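Local coordinates for type 4 fimbrial biogenesis protein PilY1 (PDB 3HX6) that takes part in type IV pilus assembly, twitching motility and host-cell adhesion, with calcium binding and release apparently essential for regulating pilus retraction, at residues Gly56-Leu61 with Val142-Phe147; Tyr60-Ala65 with Gly72-Phe77. The protein carries 3 engineered substitutions. All coordinates share one frame; numbering follows the deposited sequence.

Interaction 1: Gly56-Leu61 with Val142-Phe147; sequences GKAQYL and VADAFF
Gln59 and Asp144 grip each other through two hydrogen bonds that run in opposite directions, each from a backbone NH to a side-chain oxygen. Gln59 N gives its proton to Asp144 OD2 at 2.6 Å, nearly straight at 163° but approaching from above the carboxylate plane. In return, Asp144 N donates to Gln59 OE1 at 2.8 Å. The Gln59 chain is extended, with CG anti to the backbone N (chi1 166°), and this carries the amide across to the strand, where OE1 also rests 3.1 Å from Ala143 CA; the small side chain of Ala143 leaves the amide room to come alongside.

Tyr60 runs alongside the Asp144 stem in the opposite direction, beside the Gln59 amide. Its CE2 packs 3.5 Å from Asp144 CB, the ring standing almost perpendicular to the carboxylate, and Tyr60 OH reaches within 2.9 Å of Asp144 O, close enough for a hydrogen bond. Gln59 CB covers one face of the ring.

An aspartate suits the buried position because every carboxylate oxygen has donors. A water bridges OD1 to Lys57 O, Thr153 OG1 also bonds OD1, and Tyr74 OH joins Gln59 N at OD2. Such a set of donors would be expected to stabilise the negative charge.

The loop between strand 54-55 and helix 62-65 is thus tied to strand 141-147, an edge strand of a four-stranded antiparallel sheet of the beta-propeller in this C-terminal part of PilY1. Strand 150-158 pairs with it, Val200 of strand 199-202 touches Ala143, Trp208 packs on Tyr60, and helix 74-82 lies against Ala58 and Asp144.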
ATOM      1  N   GLY A  56       0.428  -9.910  12.029  1.00 36.22           N
ATOM      2  CA  GLY A  56       0.149 -10.647  10.812  1.00 35.47           C
ATOM      3  C   GLY A  56       1.442 -10.982  10.089  1.00 34.77           C
ATOM      4  O   GLY A  56       2.059 -12.014  10.355  1.00 33.90           O
ATOM      5  N   LYS A  57       1.856 -10.102   9.181  1.00 34.25           N
ATOM      6  CA  LYS A  57       3.084 -10.301   8.416  1.00 34.57           C
ATOM      7  C   LYS A  57       4.315  -9.821   9.181  1.00 33.28           C
ATOM      8  O   LYS A  57       4.201  -9.197  10.243  1.00 31.76           O
ATOM      9  CB  LYS A  57       3.018  -9.541   7.088  1.00 36.21           C
ATOM     10  CG  LYS A  57       2.001 -10.065   6.092  1.00 41.93           C
ATOM     11  CD  LYS A  57       2.217  -9.410   4.734  1.00 44.60           C
ATOM     12  CE  LYS A  57       1.256  -9.953   3.690  1.00 48.01           C
ATOM     13  NZ  LYS A  57       1.564  -9.421   2.328  1.00 51.27           N
ATOM     14  N   ALA A  58       5.492 -10.115   8.630  1.00 30.13           N
ATOM     15  CA  ALA A  58       6.745  -9.691   9.239  1.00 28.18           C
ATOM     16  C   ALA A  58       6.685  -8.170   9.293  1.00 27.56           C
ATOM     17  O   ALA A  58       6.138  -7.529   8.394  1.00 26.68           O
ATOM     18  CB  ALA A  58       7.925 -10.146   8.398  1.00 24.84           C
ATOM     19  N   GLN A  59       7.243  -7.597  10.349  1.00 26.48           N
ATOM     20  CA  GLN A  59       7.216  -6.155  10.523  1.00 27.29           C
ATOM     21  C   GLN A  59       8.134  -5.365   9.600  1.00 26.37           C
ATOM     22  O   GLN A  59       7.788  -4.266   9.179  1.00 24.93           O
ATOM     23  CB  GLN A  59       7.537  -5.808  11.980  1.00 28.11           C
ATOM     24  CG  GLN A  59       7.868  -4.342  12.211  1.00 29.31           C
ATOM     25  CD  GLN A  59       8.086  -4.016  13.676  1.00 30.39           C
ATOM     26  OE1 GLN A  59       8.624  -4.825  14.434  1.00 29.36           O
ATOM     27  NE2 GLN A  59       7.687  -2.814  14.078  1.00 31.47           N
ATOM     28  N   TYR A  60       9.294  -5.921   9.272  1.00 27.45           N
ATOM     29  CA  TYR A  60      10.254  -5.199   8.443  1.00 26.94           C
ATOM     30  C   TYR A  60      10.412  -5.727   7.026  1.00 27.63           C
ATOM     31  O   TYR A  60       9.886  -6.779   6.668  1.00 26.35           O
ATOM     32  CB  TYR A  60      11.635  -5.218   9.112  1.00 28.24           C
ATOM     33  CG  TYR A  60      11.629  -4.980  10.610  1.00 29.78           C
ATOM     34  CD1 TYR A  60      11.160  -3.783  11.148  1.00 31.77           C
ATOM     35  CD2 TYR A  60      12.092  -5.959  11.491  1.00 28.98           C
ATOM     36  CE1 TYR A  60      11.151  -3.565  12.534  1.00 31.87           C
ATOM     37  CE2 TYR A  60      12.088  -5.752  12.873  1.00 30.42           C
ATOM     38  CZ  TYR A  60      11.614  -4.554  13.390  1.00 32.30           C
ATOM     39  OH  TYR A  60      11.580  -4.356  14.759  1.00 32.87           O
ATOM     40  N   LEU A  61      11.144  -4.962   6.224  1.00 27.51           N
ATOM     41  CA  LEU A  61      11.450  -5.351   4.861  1.00 27.70           C
ATOM     42  C   LEU A  61      12.800  -6.027   4.997  1.00 26.72           C
ATOM     43  O   LEU A  61      13.692  -5.519   5.680  1.00 26.86           O
ATOM     44  CB  LEU A  61      11.566  -4.130   3.951  1.00 29.35           C
ATOM     45  CG  LEU A  61      10.263  -3.405   3.607  1.00 31.44           C
ATOM     46  CD1 LEU A  61      10.564  -2.279   2.638  1.00 30.83           C
ATOM     47  CD2 LEU A  61       9.262  -4.381   2.996  1.00 31.45           C
ATOM     48  N   VAL A 142       3.963  -4.624  19.830  1.00 19.22           N
ATOM     49  CA  VAL A 142       4.366  -5.849  19.149  1.00 19.02           C
ATOM     50  C   VAL A 142       5.466  -5.472  18.168  1.00 17.37           C
ATOM     51  O   VAL A 142       5.400  -4.426  17.530  1.00 17.04           O
ATOM     52  CB  VAL A 142       3.196  -6.511  18.372  1.00 19.02           C
ATOM     53  CG1 VAL A 142       2.062  -6.849  19.333  1.00 21.16           C
ATOM     54  CG2 VAL A 142       2.702  -5.592  17.261  1.00 18.56           C
ATOM     55  N   ALA A 143       6.483  -6.312  18.056  1.00 16.25           N
ATOM     56  CA  ALA A 143       7.574  -6.019  17.146  1.00 16.47           C
ATOM     57  C   ALA A 143       8.355  -7.278  16.842  1.00 16.62           C
ATOM     58  O   ALA A 143       8.243  -8.278  17.552  1.00 17.27           O
ATOM     59  CB  ALA A 143       8.503  -4.967  17.762  1.00 17.16           C
ATOM     60  N   ASP A 144       9.126  -7.236  15.761  1.00 15.87           N
ATOM     61  CA  ASP A 144       9.966  -8.364  15.404  1.00 16.89           C
ATOM     62  C   ASP A 144      11.305  -8.100  16.072  1.00 15.94           C
ATOM     63  O   ASP A 144      11.781  -6.966  16.095  1.00 15.05           O
ATOM     64  CB  ASP A 144      10.140  -8.460  13.887  1.00 18.61           C
ATOM     65  CG  ASP A 144       8.900  -8.994  13.194  1.00 19.64           C
ATOM     66  OD1 ASP A 144       8.017  -9.526  13.893  1.00 20.04           O
ATOM     67  OD2 ASP A 144       8.814  -8.892  11.954  1.00 20.66           O
ATOM     68  N   ALA A 145      11.895  -9.138  16.647  1.00 15.19           N
ATOM     69  CA  ALA A 145      13.176  -8.996  17.316  1.00 15.10           C
ATOM     70  C   ALA A 145      13.991 -10.259  17.103  1.00 14.91           C
ATOM     71  O   ALA A 145      13.447 -11.319  16.814  1.00 15.51           O
ATOM     72  CB  ALA A 145      12.968  -8.742  18.811  1.00 12.18           C
ATOM     73  N   PHE A 146      15.300 -10.141  17.254  1.00 16.02           N
ATOM     74  CA  PHE A 146      16.180 -11.278  17.065  1.00 16.34           C
ATOM     75  C   PHE A 146      16.860 -11.650  18.373  1.00 17.28           C
ATOM     76  O   PHE A 146      17.457 -10.801  19.033  1.00 16.08           O
ATOM     77  CB  PHE A 146      17.221 -10.931  15.998  1.00 17.01           C
ATOM     78  CG  PHE A 146      18.077 -12.089  15.571  1.00 16.44           C
ATOM     79  CD1 PHE A 146      19.313 -12.315  16.164  1.00 17.32           C
ATOM     80  CD2 PHE A 146      17.664 -12.928  14.537  1.00 17.65           C
ATOM     81  CE1 PHE A 146      20.135 -13.357  15.731  1.00 17.28           C
ATOM     82  CE2 PHE A 146      18.476 -13.976  14.095  1.00 16.54           C
ATOM     83  CZ  PHE A 146      19.714 -14.188  14.693  1.00 18.46           C
ATOM     84  N   PHE A 147      16.742 -12.920  18.752  1.00 16.22           N
ATOM     85  CA  PHE A 147      17.375 -13.434  19.960  1.00 17.51           C
ATOM     86  C   PHE A 147      17.269 -14.960  19.951  1.00 18.57           C
ATOM     87  O   PHE A 147      16.438 -15.531  19.240  1.00 18.63           O
ATOM     88  CB  PHE A 147      16.733 -12.822  21.212  1.00 15.46           C
ATOM     89  CG  PHE A 147      15.273 -13.123  21.367  1.00 17.77           C
ATOM     90  CD1 PHE A 147      14.853 -14.284  22.012  1.00 17.93           C
ATOM     91  CD2 PHE A 147      14.311 -12.232  20.893  1.00 18.07           C
ATOM     92  CE1 PHE A 147      13.494 -14.558  22.186  1.00 16.33           C
ATOM     93  CE2 PHE A 147      12.947 -12.497  21.063  1.00 19.05           C
ATOM     94  CZ  PHE A 147      12.540 -13.663  21.713  1.00 19.24           C
TER
HETATM   95  O   HOH W   1       5.538  -9.363  12.829  1.00 22.57           O

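Interaction 2: Tyr60-Ala65 with Gly72-Phe77; sequences YLTYLA and GNYSTF
Thr62 and Ser75 bring the backbones of two helix starts to a CA separation of 5.6 Å, with Leu61 as N-cap of helix 62-65 and Asn73 as N-cap of helix 74-82. Tyr74 carries most of the contact between them. Its ring projects from the start of its helix with CG anti to the backbone N (chi1 -160°), which sends the phenol across to the other chain segment. Ala65 CB sits over the middle of one face, 3.6 Å from the ring centroid and 12° off the normal, a CH-pi contact; alanine is small enough to let the ring lie flat on the short helix. Around the rim, Thr62 OG1 lies 3.6 Å from Tyr74 CD2, and Tyr60 O lies in the ring plane, 3.2 Å from Tyr74 CE2, where the slightly positive ring hydrogens suit an oxygen. Trp151 adds an edge-to-face partner.

At the far end, Tyr60 N donates to Tyr74 OH at 2.9 Å and 165°. The hydroxyl is bonded in turn to Asp144 OD2, and the two tyrosine side chains cross at about a right angle.

Behind Ser75, Asn73 OD1 caps its helix by accepting from Thr76 N, which reaches it from above the carbonyl plane at 3.2 Å; Ser75 OG also bonds to Asn73 OD1, at 2.6 Å and in that plane. Thr62 and Ser75 also touch Arg500 and Ser407 of the second subunit.

The chemistry is that of an aromatic ring packed through its face and rim, with a hydroxyl at its end. The ring supplies the apolar packing of a buried contact, while the phenol oxygen satisfies a backbone NH that precedes the helix, and its bond to Asp144 OD2 ties the same hydroxyl to the propeller strand 141-147.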
ATOM      1  N   TYR A  60       9.294  -5.921   9.272  1.00 27.45           N
ATOM      2  CA  TYR A  60      10.254  -5.199   8.443  1.00 26.94           C
ATOM      3  C   TYR A  60      10.412  -5.727   7.026  1.00 27.63           C
ATOM      4  O   TYR A  60       9.886  -6.779   6.668  1.00 26.35           O
ATOM      5  CB  TYR A  60      11.635  -5.218   9.112  1.00 28.24           C
ATOM      6  CG  TYR A  60      11.629  -4.980  10.610  1.00 29.78           C
ATOM      7  CD1 TYR A  60      11.160  -3.783  11.148  1.00 31.77           C
ATOM      8  CD2 TYR A  60      12.092  -5.959  11.491  1.00 28.98           C
ATOM      9  CE1 TYR A  60      11.151  -3.565  12.534  1.00 31.87           C
ATOM     10  CE2 TYR A  60      12.088  -5.752  12.873  1.00 30.42           C
ATOM     11  CZ  TYR A  60      11.614  -4.554  13.390  1.00 32.30           C
ATOM     12  OH  TYR A  60      11.580  -4.356  14.759  1.00 32.87           O
ATOM     13  N   LEU A  61      11.144  -4.962   6.224  1.00 27.51           N
ATOM     14  CA  LEU A  61      11.450  -5.351   4.861  1.00 27.70           C
ATOM     15  C   LEU A  61      12.800  -6.027   4.997  1.00 26.72           C
ATOM     16  O   LEU A  61      13.692  -5.519   5.680  1.00 26.86           O
ATOM     17  CB  LEU A  61      11.566  -4.130   3.951  1.00 29.35           C
ATOM     18  CG  LEU A  61      10.263  -3.405   3.607  1.00 31.44           C
ATOM     19  CD1 LEU A  61      10.564  -2.279   2.638  1.00 30.83           C
ATOM     20  CD2 LEU A  61       9.262  -4.381   2.996  1.00 31.45           C
ATOM     21  N   THR A  62      12.949  -7.174   4.354  1.00 24.84           N
ATOM     22  CA  THR A  62      14.184  -7.924   4.438  1.00 23.34           C
ATOM     23  C   THR A  62      15.467  -7.127   4.212  1.00 23.56           C
ATOM     24  O   THR A  62      16.440  -7.315   4.938  1.00 22.14           O
ATOM     25  CB  THR A  62      14.155  -9.116   3.473  1.00 21.46           C
ATOM     26  OG1 THR A  62      13.130 -10.026   3.890  1.00 21.72           O
ATOM     27  CG2 THR A  62      15.492  -9.838   3.475  1.00 21.51           C
ATOM     28  N   TYR A  63      15.485  -6.233   3.229  1.00 24.25           N
ATOM     29  CA  TYR A  63      16.710  -5.486   2.980  1.00 24.46           C
ATOM     30  C   TYR A  63      17.117  -4.613   4.159  1.00 25.96           C
ATOM     31  O   TYR A  63      18.261  -4.177   4.244  1.00 25.23           O
ATOM     32  CB  TYR A  63      16.593  -4.638   1.706  1.00 28.43           C
ATOM     33  CG  TYR A  63      15.948  -3.284   1.873  1.00 30.49           C
ATOM     34  CD1 TYR A  63      14.581  -3.159   2.102  1.00 33.15           C
ATOM     35  CD2 TYR A  63      16.708  -2.123   1.770  1.00 33.22           C
ATOM     36  CE1 TYR A  63      13.985  -1.904   2.218  1.00 34.59           C
ATOM     37  CE2 TYR A  63      16.126  -0.869   1.886  1.00 34.94           C
ATOM     38  CZ  TYR A  63      14.767  -0.765   2.107  1.00 36.11           C
ATOM     39  OH  TYR A  63      14.193   0.481   2.209  1.00 40.69           O
ATOM     40  N   LEU A  64      16.189  -4.372   5.077  1.00 27.14           N
ATOM     41  CA  LEU A  64      16.486  -3.550   6.247  1.00 29.21           C
ATOM     42  C   LEU A  64      16.810  -4.386   7.486  1.00 27.43           C
ATOM     43  O   LEU A  64      17.701  -4.042   8.257  1.00 29.59           O
ATOM     44  CB  LEU A  64      15.307  -2.622   6.559  1.00 30.70           C
ATOM     45  CG  LEU A  64      14.985  -1.516   5.546  1.00 33.13           C
ATOM     46  CD1 LEU A  64      13.720  -0.787   5.984  1.00 34.37           C
ATOM     47  CD2 LEU A  64      16.156  -0.546   5.434  1.00 31.04           C
ATOM     48  N   ALA A  65      16.090  -5.487   7.666  1.00 24.88           N
ATOM     49  CA  ALA A  65      16.288  -6.348   8.826  1.00 22.86           C
ATOM     50  C   ALA A  65      17.460  -7.319   8.711  1.00 22.76           C
ATOM     51  O   ALA A  65      18.200  -7.522   9.673  1.00 21.89           O
ATOM     52  CB  ALA A  65      15.007  -7.121   9.110  1.00 21.39           C
ATOM     53  N   GLY A  72      21.127 -14.558  11.005  1.00 26.36           N
ATOM     54  CA  GLY A  72      19.762 -15.008  10.792  1.00 24.79           C
ATOM     55  C   GLY A  72      19.351 -14.899   9.336  1.00 25.91           C
ATOM     56  O   GLY A  72      20.147 -14.495   8.490  1.00 26.79           O
ATOM     57  N   ASN A  73      18.110 -15.270   9.038  1.00 25.44           N
ATOM     58  CA  ASN A  73      17.595 -15.184   7.677  1.00 25.44           C
ATOM     59  C   ASN A  73      16.199 -14.573   7.750  1.00 24.80           C
ATOM     60  O   ASN A  73      15.217 -15.282   7.959  1.00 23.93           O
ATOM     61  CB  ASN A  73      17.513 -16.572   7.038  1.00 24.14           C
ATOM     62  CG  ASN A  73      17.350 -16.504   5.539  1.00 26.97           C
ATOM     63  OD1 ASN A  73      16.563 -15.708   5.023  1.00 27.06           O
ATOM     64  ND2 ASN A  73      18.095 -17.338   4.823  1.00 28.50           N
ATOM     65  N   TYR A  74      16.104 -13.260   7.577  1.00 24.92           N
ATOM     66  CA  TYR A  74      14.806 -12.608   7.674  1.00 25.98           C
ATOM     67  C   TYR A  74      13.848 -12.982   6.551  1.00 26.99           C
ATOM     68  O   TYR A  74      12.646 -13.105   6.782  1.00 27.19           O
ATOM     69  CB  TYR A  74      14.958 -11.085   7.723  1.00 23.31           C
ATOM     70  CG  TYR A  74      13.739 -10.392   8.301  1.00 21.88           C
ATOM     71  CD1 TYR A  74      13.432 -10.500   9.661  1.00 19.11           C
ATOM     72  CD2 TYR A  74      12.874  -9.656   7.489  1.00 20.06           C
ATOM     73  CE1 TYR A  74      12.294  -9.896  10.198  1.00 19.27           C
ATOM     74  CE2 TYR A  74      11.728  -9.049   8.016  1.00 21.24           C
ATOM     75  CZ  TYR A  74      11.446  -9.176   9.373  1.00 19.47           C
ATOM     76  OH  TYR A  74      10.310  -8.593   9.899  1.00 18.77           O
ATOM     77  N   SER A  75      14.366 -13.166   5.339  1.00 28.52           N
ATOM     78  CA  SER A  75      13.504 -13.519   4.214  1.00 31.71           C
ATOM     79  C   SER A  75      12.707 -14.792   4.497  1.00 31.33           C
ATOM     80  O   SER A  75      11.524 -14.865   4.172  1.00 31.90           O
ATOM     81  CB  SER A  75      14.322 -13.700   2.933  1.00 32.02           C
ATOM     82  OG  SER A  75      15.144 -14.847   3.024  1.00 37.51           O
ATOM     83  N   THR A  76      13.347 -15.791   5.104  1.00 31.28           N
ATOM     84  CA  THR A  76      12.649 -17.036   5.416  1.00 32.48           C
ATOM     85  C   THR A  76      11.655 -16.814   6.556  1.00 31.51           C
ATOM     86  O   THR A  76      10.616 -17.471   6.627  1.00 31.47           O
ATOM     87  CB  THR A  76      13.627 -18.174   5.798  1.00 33.66           C
ATOM     88  OG1 THR A  76      14.416 -17.780   6.923  1.00 39.89           O
ATOM     89  CG2 THR A  76      14.551 -18.498   4.632  1.00 36.92           C
ATOM     90  N   PHE A  77      11.976 -15.884   7.450  1.00 28.72           N
ATOM     91  CA  PHE A  77      11.081 -15.574   8.556  1.00 25.64           C
ATOM     92  C   PHE A  77       9.875 -14.847   7.985  1.00 24.76           C
ATOM     93  O   PHE A  77       8.738 -15.138   8.336  1.00 23.95           O
ATOM     94  CB  PHE A  77      11.762 -14.660   9.570  1.00 24.88           C
ATOM     95  CG  PHE A  77      10.866 -14.247  10.708  1.00 22.18           C
ATOM     96  CD1 PHE A  77      10.609 -15.119  11.758  1.00 21.99           C
ATOM     97  CD2 PHE A  77      10.274 -12.989  10.722  1.00 21.49           C
ATOM     98  CE1 PHE A  77       9.779 -14.740  12.812  1.00 21.84           C
ATOM     99  CE2 PHE A  77       9.445 -12.604  11.768  1.00 17.87           C
ATOM    100  CZ  PHE A  77       9.198 -13.483  12.813  1.00 20.42           C
TER

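Overall arrangement
Both interactions start from the same part of the chain and share Tyr60 and Leu61, with centres about 9 Å apart. Interaction 2 is the more buried and the more local: it packs two successive helix starts against each other, mostly through an aromatic ring. Interaction 1 is partly buried, spans 81 residues in sequence, and is chiefly polar, fastening the preceding loop to a propeller strand around a buried carboxylate. They join directly where Tyr74 OH meets Asp144 OD2, and Phe146 packs on Gly72. The calcium ion lies about 14 Å from the Tyr60 side chain, so neither contact forms its site.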